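Local structure of Gp15 protein (Listeria phage PSA, 6R5W) at residues 94-99 with 159-164; 104-109 with 144-149; 122-127 with 139-144. The protein probably binds the bacterial cell surface as the homotrimeric receptor binding protein of the phage, the present piece being its C-terminal part. All blocks are in the same frame, centred on the assembly; numbering follows the deposited sequence.

All three contacts join antiparallel strands in the beta domain at the C-terminal end of the chain. Contacts 1 and 3 are buried; contact 2 is partly exposed. Contact 1 lies in one four-stranded sheet, while contacts 2 and 3 share the other, where strands 146-152 and 136-141 are neighbours and N148 O and Y140 N probably bond. The sheets face each other, with V96 against I149 and L161 against I147. Contact 2 lies inside the chain loop closed by contact 1, and contact 3 inside that of contact 2. Contact 2 has a polar cluster around D146 and touches no other subunit. Contacts 1 and 3 reach neighbouring subunits, and the D162 carboxylate bonds to the second subunit.

Contact 1 (94-99 with 159-164); sequences GIVGKG and TGLDGI
V96 and T159 form an antiparallel hydrogen-bonded pair. V96 N reaches T159 O at 2.9 Å, and T159 N reaches V96 O at 2.9 Å. I95 and G160 follow as a non-hydrogen-bonded pair, with their CA atoms 4.4 Å apart. L161, whose N donates to G94 O at 2.8 Å, opens a type I turn that runs to I164. This ladder joins strand 87-97 to strand 159-167, the last strand of its antiparallel sheet within the chain. V96 and T159 point to the same face of that sheet. Methyl CG2 of V96 crosses T159 at a slant, 4.1 Å from its CB. The other methyl, CG1, meets L161 CD1 at 4.2 Å, and the two side chains cross at about a right angle. F71, L77 and I149 also pack on V96. D162 reaches across to the backbone of strand 87-97: its OD1 takes G94 N at 3.0 Å, and the donor comes from 43° above the carboxylate plane. CG of D162 is anti to its own carbonyl carbon (chi1 -58°), which swings the carboxylate toward G94. OD1 also forms a salt bridge with K122 NZ of the second subunit, and OD2 accepts from L123 N of that subunit.

Contact 2 (104-109 with 144-149); sequences TGICAT and SADINI
I106 and T109 both touch D146 from strand 105-109, the edge strand of its sheet within the chain, which runs antiparallel to strand 146-152. A classic beta bulge interrupts the pairing. C107 and A108 both lie opposite I147: C107 N donates to I147 O at 3.0 Å, and I147 N donates to A108 O at 2.8 Å. Beyond the bulge, D146 and T109 form a non-hydrogen-bonded pair and lie side by side. CB of D146 is 3.7 Å from I106 CD1. CG also touches that methyl, so I106 lies slantwise against the root of the carboxylate. At the tip the two oxygens diverge. OD2 accepts from S144 OG at 2.7 Å, met from 40° above the carboxylate plane. OD1 accepts from T109 OG1, nearly in line with its own C-O bond. T109 OG1 is also hydrogen-bonded to K68 NZ. C107 SG packs on I147 and I149 of the neighbouring strand and on V96 of strand 87-97 in the other sheet. With chi1 at 68°, SG lies between its backbone N and carbonyl carbon, 3.8 Å from I147 CG2 and 4.1 Å from I149 CD1.

Contact 3 (122-127 with 139-144); sequences KLYSAA and IYLSVS
L123 lies over one face of the Y140 ring. Its CD1 is 3.9 Å from the ring centroid and only 18° off the ring normal, a CH-pi contact. The methyl is offset toward the rim, near CD1 and CE1 of the ring. The two side chains run the same way, side by side. CG of L123 is roughly anti to its carbonyl carbon (chi1 -83°), which brings the branch over the ring. The Y124 ring, on the other face of the sheet, is met at its edge. I139 O and L141 CB lie there near the ring plane, with CE1 of Y124 3.9 Å from L141 CB. The hydroxyl of Y124 bonds to I165 O. Further along, A126 CB presses on I139 CD1 at 3.5 Å. The backbones form the ladder of a beta hairpin. K122 pairs with L141 and Y124 with I139 by two bonds each; L141 N to K122 O is 2.7 Å and Y124 N to I139 O is 2.8 Å. S125 OG bonds to S125 OG of both other subunits, which places this strand close to the trimer axis. On the face of Y124 and L141, I139 packs on I147 of strand 146-152 and on T159 of strand 159-167, while K122, Y124 and L141 meet Y166 of the latter strand.

Contact 1 (94-99 with 159-164)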
loop_
_atom_site.group_PDB
_atom_site.type_symbol
_atom_site.label_atom_id
_atom_site.label_comp_id
_atom_site.label_asym_id
_atom_site.label_seq_id
_atom_site.Cartn_x
_atom_site.Cartn_y
_atom_site.Cartn_z
ATOM N N GLY A 94 -17.162 -15.665 4.359
ATOM C CA GLY A 94 -17.852 -16.893 4.621
ATOM C C GLY A 94 -19.299 -16.696 5.023
ATOM O O GLY A 94 -19.811 -15.580 5.087
ATOM N N ILE A 95 -19.990 -17.845 5.213
ATOM C CA ILE A 95 -21.407 -17.879 5.502
ATOM C C ILE A 95 -21.619 -18.921 6.582
ATOM O O ILE A 95 -21.086 -20.034 6.481
ATOM C CB ILE A 95 -22.240 -18.225 4.269
ATOM C CG1 ILE A 95 -22.015 -17.192 3.136
ATOM C CG2 ILE A 95 -23.771 -18.312 4.584
ATOM C CD1 ILE A 95 -22.715 -17.591 1.826
ATOM N N VAL A 96 -22.346 -18.557 7.655
ATOM C CA VAL A 96 -22.601 -19.510 8.751
ATOM C C VAL A 96 -24.065 -19.944 8.664
ATOM O O VAL A 96 -24.961 -19.146 8.311
ATOM C CB VAL A 96 -22.270 -18.937 10.144
ATOM C CG1 VAL A 96 -20.809 -18.653 10.234
ATOM C CG2 VAL A 96 -23.115 -17.655 10.394
ATOM N N GLY A 97 -24.304 -21.206 9.035
ATOM C CA GLY A 97 -25.625 -21.796 9.130
ATOM C C GLY A 97 -26.001 -22.126 10.589
ATOM O O GLY A 97 -25.110 -22.341 11.428
ATOM N N LYS A 98 -27.303 -22.212 10.827
ATOM C CA LYS A 98 -27.833 -22.434 12.178
ATOM C C LYS A 98 -27.274 -23.700 12.790
ATOM O O LYS A 98 -26.865 -23.712 13.960
ATOM C CB LYS A 98 -29.332 -22.497 12.102
ATOM C CG LYS A 98 -30.031 -22.586 13.503
ATOM C CD LYS A 98 -31.460 -22.893 13.259
ATOM C CE LYS A 98 -32.251 -22.595 14.563
ATOM N NZ LYS A 98 -33.700 -22.817 14.317
ATOM N N GLY A 99 -27.145 -24.766 11.985
ATOM C CA GLY A 99 -26.578 -25.989 12.551
ATOM C C GLY A 99 -27.480 -26.457 13.698
ATOM O O GLY A 99 -28.713 -26.479 13.590
ATOM N N THR A 159 -26.366 -16.755 7.469
ATOM C CA THR A 159 -25.940 -15.370 7.667
ATOM C C THR A 159 -24.533 -15.145 7.098
ATOM O O THR A 159 -23.582 -15.893 7.400
ATOM C CB THR A 159 -25.996 -15.021 9.164
ATOM O OG1 THR A 159 -27.377 -15.072 9.579
ATOM C CG2 THR A 159 -25.538 -13.617 9.395
ATOM N N GLY A 160 -24.382 -14.094 6.276
ATOM C CA GLY A 160 -23.084 -13.826 5.680
ATOM C C GLY A 160 -22.130 -13.034 6.560
ATOM O O GLY A 160 -22.558 -12.184 7.341
ATOM N N LEU A 161 -20.835 -13.318 6.435
ATOM C CA LEU A 161 -19.788 -12.592 7.168
ATOM C C LEU A 161 -18.927 -11.705 6.256
ATOM O O LEU A 161 -17.971 -11.076 6.736
ATOM C CB LEU A 161 -18.866 -13.552 7.896
ATOM C CG LEU A 161 -19.484 -14.549 8.870
ATOM C CD1 LEU A 161 -18.407 -15.298 9.554
ATOM C CD2 LEU A 161 -20.387 -13.834 9.857
ATOM N N ASP A 162 -19.242 -11.645 4.951
ATOM C CA ASP A 162 -18.381 -11.008 3.965
ATOM C C ASP A 162 -18.279 -9.493 4.101
ATOM O O ASP A 162 -17.420 -8.913 3.445
ATOM C CB ASP A 162 -18.897 -11.380 2.546
ATOM C CG ASP A 162 -18.920 -12.861 2.334
ATOM O OD1 ASP A 162 -17.823 -13.428 2.415
ATOM O OD2 ASP A 162 -20.024 -13.483 2.117
ATOM N N GLY A 163 -19.105 -8.830 4.908
ATOM C CA GLY A 163 -19.006 -7.408 5.116
ATOM C C GLY A 163 -18.217 -6.960 6.335
ATOM O O GLY A 163 -18.090 -5.767 6.610
ATOM N N ILE A 164 -17.624 -7.864 7.071
ATOM C CA ILE A 164 -16.907 -7.511 8.288
ATOM C C ILE A 164 -15.462 -7.182 7.901
ATOM O O ILE A 164 -14.654 -8.079 7.612
ATOM C CB ILE A 164 -16.982 -8.657 9.304
ATOM C CG1 ILE A 164 -18.447 -8.955 9.659
ATOM C CG2 ILE A 164 -16.191 -8.216 10.574
ATOM C CD1 ILE A 164 -18.564 -10.173 10.447
#

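Contact 2 (104-109 with 144-149)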
loop_
_atom_site.group_PDB
_atom_site.type_symbol
_atom_site.label_atom_id
_atom_site.label_comp_id
_atom_site.label_asym_id
_atom_site.label_seq_id
_atom_site.Cartn_x
_atom_site.Cartn_y
_atom_site.Cartn_z
ATOM N N THR A 104 -27.956 -17.499 16.584
ATOM C CA THR A 104 -27.573 -16.243 17.216
ATOM C C THR A 104 -26.413 -16.461 18.149
ATOM O O THR A 104 -26.034 -17.583 18.482
ATOM C CB THR A 104 -28.745 -15.671 18.027
ATOM O OG1 THR A 104 -28.944 -16.514 19.200
ATOM C CG2 THR A 104 -29.966 -15.677 17.229
ATOM N N GLY A 105 -25.782 -15.361 18.575
ATOM C CA GLY A 105 -24.623 -15.509 19.412
ATOM C C GLY A 105 -23.328 -15.587 18.646
ATOM O O GLY A 105 -23.251 -15.246 17.447
ATOM N N ILE A 106 -22.288 -16.029 19.351
ATOM C CA ILE A 106 -20.938 -16.064 18.800
ATOM C C ILE A 106 -20.772 -17.257 17.864
ATOM O O ILE A 106 -20.839 -18.418 18.287
ATOM C CB ILE A 106 -19.883 -16.100 19.904
ATOM C CG1 ILE A 106 -19.904 -14.747 20.695
ATOM C CG2 ILE A 106 -18.492 -16.290 19.331
ATOM C CD1 ILE A 106 -19.063 -14.755 21.981
ATOM N N CYS A 107 -20.561 -16.983 16.592
ATOM C CA CYS A 107 -20.417 -18.042 15.575
ATOM C C CYS A 107 -18.966 -18.377 15.256
ATOM O O CYS A 107 -18.705 -19.427 14.683
ATOM C CB CYS A 107 -21.165 -17.634 14.317
ATOM S SG CYS A 107 -20.427 -16.165 13.410
ATOM N N ALA A 108 -18.013 -17.545 15.650
ATOM C CA ALA A 108 -16.601 -17.699 15.391
ATOM C C ALA A 108 -15.865 -16.596 16.108
ATOM O O ALA A 108 -16.459 -15.559 16.453
ATOM C CB ALA A 108 -16.280 -17.608 13.873
ATOM N N THR A 109 -14.588 -16.848 16.362
ATOM C CA THR A 109 -13.664 -15.935 17.028
ATOM C C THR A 109 -12.354 -15.884 16.270
ATOM O O THR A 109 -11.811 -16.920 15.917
ATOM C CB THR A 109 -13.353 -16.385 18.503
ATOM O OG1 THR A 109 -14.590 -16.518 19.220
ATOM C CG2 THR A 109 -12.472 -15.398 19.175
ATOM N N SER A 144 -12.587 -8.712 21.831
ATOM C CA SER A 144 -11.775 -9.912 21.797
ATOM C C SER A 144 -11.938 -10.629 20.464
ATOM O O SER A 144 -11.535 -11.790 20.328
ATOM C CB SER A 144 -12.141 -10.817 22.956
ATOM O OG SER A 144 -13.515 -11.119 23.007
ATOM N N ALA A 145 -12.582 -9.972 19.497
ATOM C CA ALA A 145 -12.693 -10.498 18.124
ATOM C C ALA A 145 -13.648 -11.681 18.002
ATOM O O ALA A 145 -13.489 -12.534 17.092
ATOM C CB ALA A 145 -11.303 -10.845 17.544
ATOM N N ASP A 146 -14.655 -11.750 18.850
ATOM C CA ASP A 146 -15.792 -12.623 18.624
ATOM C C ASP A 146 -16.745 -12.004 17.591
ATOM O O ASP A 146 -17.046 -10.787 17.626
ATOM C CB ASP A 146 -16.579 -12.844 19.924
ATOM C CG ASP A 146 -15.732 -13.413 21.010
ATOM O OD1 ASP A 146 -15.212 -14.523 20.812
ATOM O OD2 ASP A 146 -15.534 -12.677 22.023
ATOM N N ILE A 147 -17.244 -12.855 16.694
ATOM C CA ILE A 147 -18.264 -12.481 15.730
ATOM C C ILE A 147 -19.601 -12.898 16.321
ATOM O O ILE A 147 -19.951 -14.080 16.368
ATOM C CB ILE A 147 -18.010 -13.112 14.346
ATOM C CG1 ILE A 147 -16.623 -12.707 13.881
ATOM C CG2 ILE A 147 -19.047 -12.655 13.378
ATOM C CD1 ILE A 147 -16.248 -13.315 12.570
ATOM N N ASN A 148 -20.332 -11.916 16.848
ATOM C CA ASN A 148 -21.543 -12.143 17.643
ATOM C C ASN A 148 -22.779 -11.702 16.879
ATOM O O ASN A 148 -23.046 -10.488 16.752
ATOM C CB ASN A 148 -21.383 -11.330 18.932
ATOM C CG ASN A 148 -22.511 -11.512 19.938
ATOM O OD1 ASN A 148 -23.402 -12.307 19.766
ATOM N ND2 ASN A 148 -22.542 -10.608 20.894
ATOM N N ILE A 149 -23.575 -12.672 16.416
ATOM C CA ILE A 149 -24.825 -12.381 15.728
ATOM C C ILE A 149 -25.909 -12.026 16.756
ATOM O O ILE A 149 -26.343 -12.883 17.523
ATOM C CB ILE A 149 -25.253 -13.567 14.831
ATOM C CG1 ILE A 149 -24.188 -13.826 13.766
ATOM C CG2 ILE A 149 -26.598 -13.279 14.221
ATOM C CD1 ILE A 149 -24.370 -15.139 13.047
#

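Contact 3 (122-127 with 139-144)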
loop_
_atom_site.group_PDB
_atom_site.type_symbol
_atom_site.label_atom_id
_atom_site.label_comp_id
_atom_site.label_asym_id
_atom_site.label_seq_id
_atom_site.Cartn_x
_atom_site.Cartn_y
_atom_site.Cartn_z
ATOM N N LYS A 122 -17.982 -3.309 17.766
ATOM C CA LYS A 122 -18.240 -2.661 16.488
ATOM C C LYS A 122 -19.458 -3.331 15.839
ATOM O O LYS A 122 -19.615 -4.570 15.889
ATOM C CB LYS A 122 -16.999 -2.789 15.608
ATOM C CG LYS A 122 -15.753 -2.031 16.176
ATOM C CD LYS A 122 -14.440 -2.379 15.428
ATOM C CE LYS A 122 -14.516 -1.853 14.023
ATOM N NZ LYS A 122 -14.507 -0.450 13.992
ATOM N N LEU A 123 -20.292 -2.520 15.194
ATOM C CA LEU A 123 -21.599 -2.959 14.710
ATOM C C LEU A 123 -21.619 -3.014 13.185
ATOM O O LEU A 123 -21.362 -2.006 12.530
ATOM C CB LEU A 123 -22.726 -2.007 15.130
ATOM C CG LEU A 123 -23.310 -2.187 16.528
ATOM C CD1 LEU A 123 -22.337 -2.467 17.606
ATOM C CD2 LEU A 123 -24.243 -0.947 16.840
ATOM N N TYR A 124 -22.040 -4.141 12.642
ATOM C CA TYR A 124 -22.093 -4.347 11.197
ATOM C C TYR A 124 -23.451 -4.827 10.738
ATOM O O TYR A 124 -24.039 -5.731 11.359
ATOM C CB TYR A 124 -21.056 -5.403 10.795
ATOM C CG TYR A 124 -19.627 -4.965 10.979
ATOM C CD1 TYR A 124 -18.967 -5.143 12.190
ATOM C CD2 TYR A 124 -18.944 -4.302 9.930
ATOM C CE1 TYR A 124 -17.647 -4.747 12.340
ATOM C CE2 TYR A 124 -17.631 -3.882 10.095
ATOM C CZ TYR A 124 -16.994 -4.103 11.284
ATOM O OH TYR A 124 -15.688 -3.691 11.485
ATOM N N SER A 125 -23.900 -4.265 9.619
ATOM C CA SER A 125 -25.073 -4.768 8.885
ATOM C C SER A 125 -24.624 -5.888 7.944
ATOM O O SER A 125 -23.657 -5.726 7.202
ATOM C CB SER A 125 -25.702 -3.646 8.077
ATOM O OG SER A 125 -26.765 -4.206 7.278
ATOM N N ALA A 126 -25.294 -7.037 7.989
ATOM C CA ALA A 126 -24.893 -8.191 7.173
ATOM C C ALA A 126 -26.127 -8.716 6.428
ATOM O O ALA A 126 -27.296 -8.649 6.908
ATOM C CB ALA A 126 -24.310 -9.301 7.998
ATOM N N ALA A 127 -25.896 -9.249 5.238
ATOM C CA ALA A 127 -26.978 -9.925 4.551
ATOM C C ALA A 127 -27.177 -11.338 5.088
ATOM O O ALA A 127 -26.234 -12.025 5.467
ATOM C CB ALA A 127 -26.713 -9.999 3.022
ATOM N N ILE A 139 -24.668 -7.604 13.422
ATOM C CA ILE A 139 -23.564 -8.413 13.907
ATOM C C ILE A 139 -22.622 -7.503 14.698
ATOM O O ILE A 139 -22.237 -6.436 14.218
ATOM C CB ILE A 139 -22.805 -9.130 12.756
ATOM C CG1 ILE A 139 -23.781 -10.004 11.980
ATOM C CG2 ILE A 139 -21.644 -9.888 13.321
ATOM C CD1 ILE A 139 -23.077 -10.883 10.873
ATOM N N TYR A 140 -22.232 -7.951 15.880
ATOM C CA TYR A 140 -21.238 -7.274 16.662
ATOM C C TYR A 140 -19.887 -7.936 16.541
ATOM O O TYR A 140 -19.777 -9.151 16.584
ATOM C CB TYR A 140 -21.582 -7.245 18.145
ATOM C CG TYR A 140 -22.779 -6.461 18.578
ATOM C CD1 TYR A 140 -23.718 -5.994 17.709
ATOM C CD2 TYR A 140 -22.981 -6.241 19.956
ATOM C CE1 TYR A 140 -24.865 -5.290 18.170
ATOM C CE2 TYR A 140 -24.092 -5.548 20.415
ATOM C CZ TYR A 140 -25.024 -5.119 19.545
ATOM O OH TYR A 140 -26.131 -4.471 19.972
ATOM N N LEU A 141 -18.842 -7.133 16.374
ATOM C CA LEU A 141 -17.472 -7.635 16.464
ATOM C C LEU A 141 -16.979 -7.181 17.821
ATOM O O LEU A 141 -16.847 -5.972 18.013
ATOM C CB LEU A 141 -16.589 -7.044 15.358
ATOM C CG LEU A 141 -15.156 -7.494 15.382
ATOM C CD1 LEU A 141 -15.032 -9.008 15.089
ATOM C CD2 LEU A 141 -14.212 -6.722 14.429
ATOM N N SER A 142 -16.665 -8.117 18.715
ATOM C CA SER A 142 -16.281 -7.750 20.085
ATOM C C SER A 142 -14.812 -7.338 20.156
ATOM O O SER A 142 -14.023 -7.597 19.258
ATOM C CB SER A 142 -16.537 -8.932 21.040
ATOM O OG SER A 142 -15.449 -9.882 20.932
ATOM N N VAL A 143 -14.416 -6.725 21.285
ATOM C CA VAL A 143 -13.060 -6.332 21.472
ATOM C C VAL A 143 -12.100 -7.535 21.513
ATOM O O VAL A 143 -10.909 -7.362 21.257
ATOM C CB VAL A 143 -12.853 -5.469 22.749
ATOM C CG1 VAL A 143 -13.612 -4.166 22.609
ATOM C CG2 VAL A 143 -13.251 -6.220 23.979
ATOM N N SER A 144 -12.587 -8.712 21.831
ATOM C CA SER A 144 -11.775 -9.912 21.797
ATOM C C SER A 144 -11.938 -10.629 20.464
ATOM O O SER A 144 -11.535 -11.790 20.328
ATOM C CB SER A 144 -12.141 -10.817 22.956
ATOM O OG SER A 144 -13.515 -11.119 23.007
#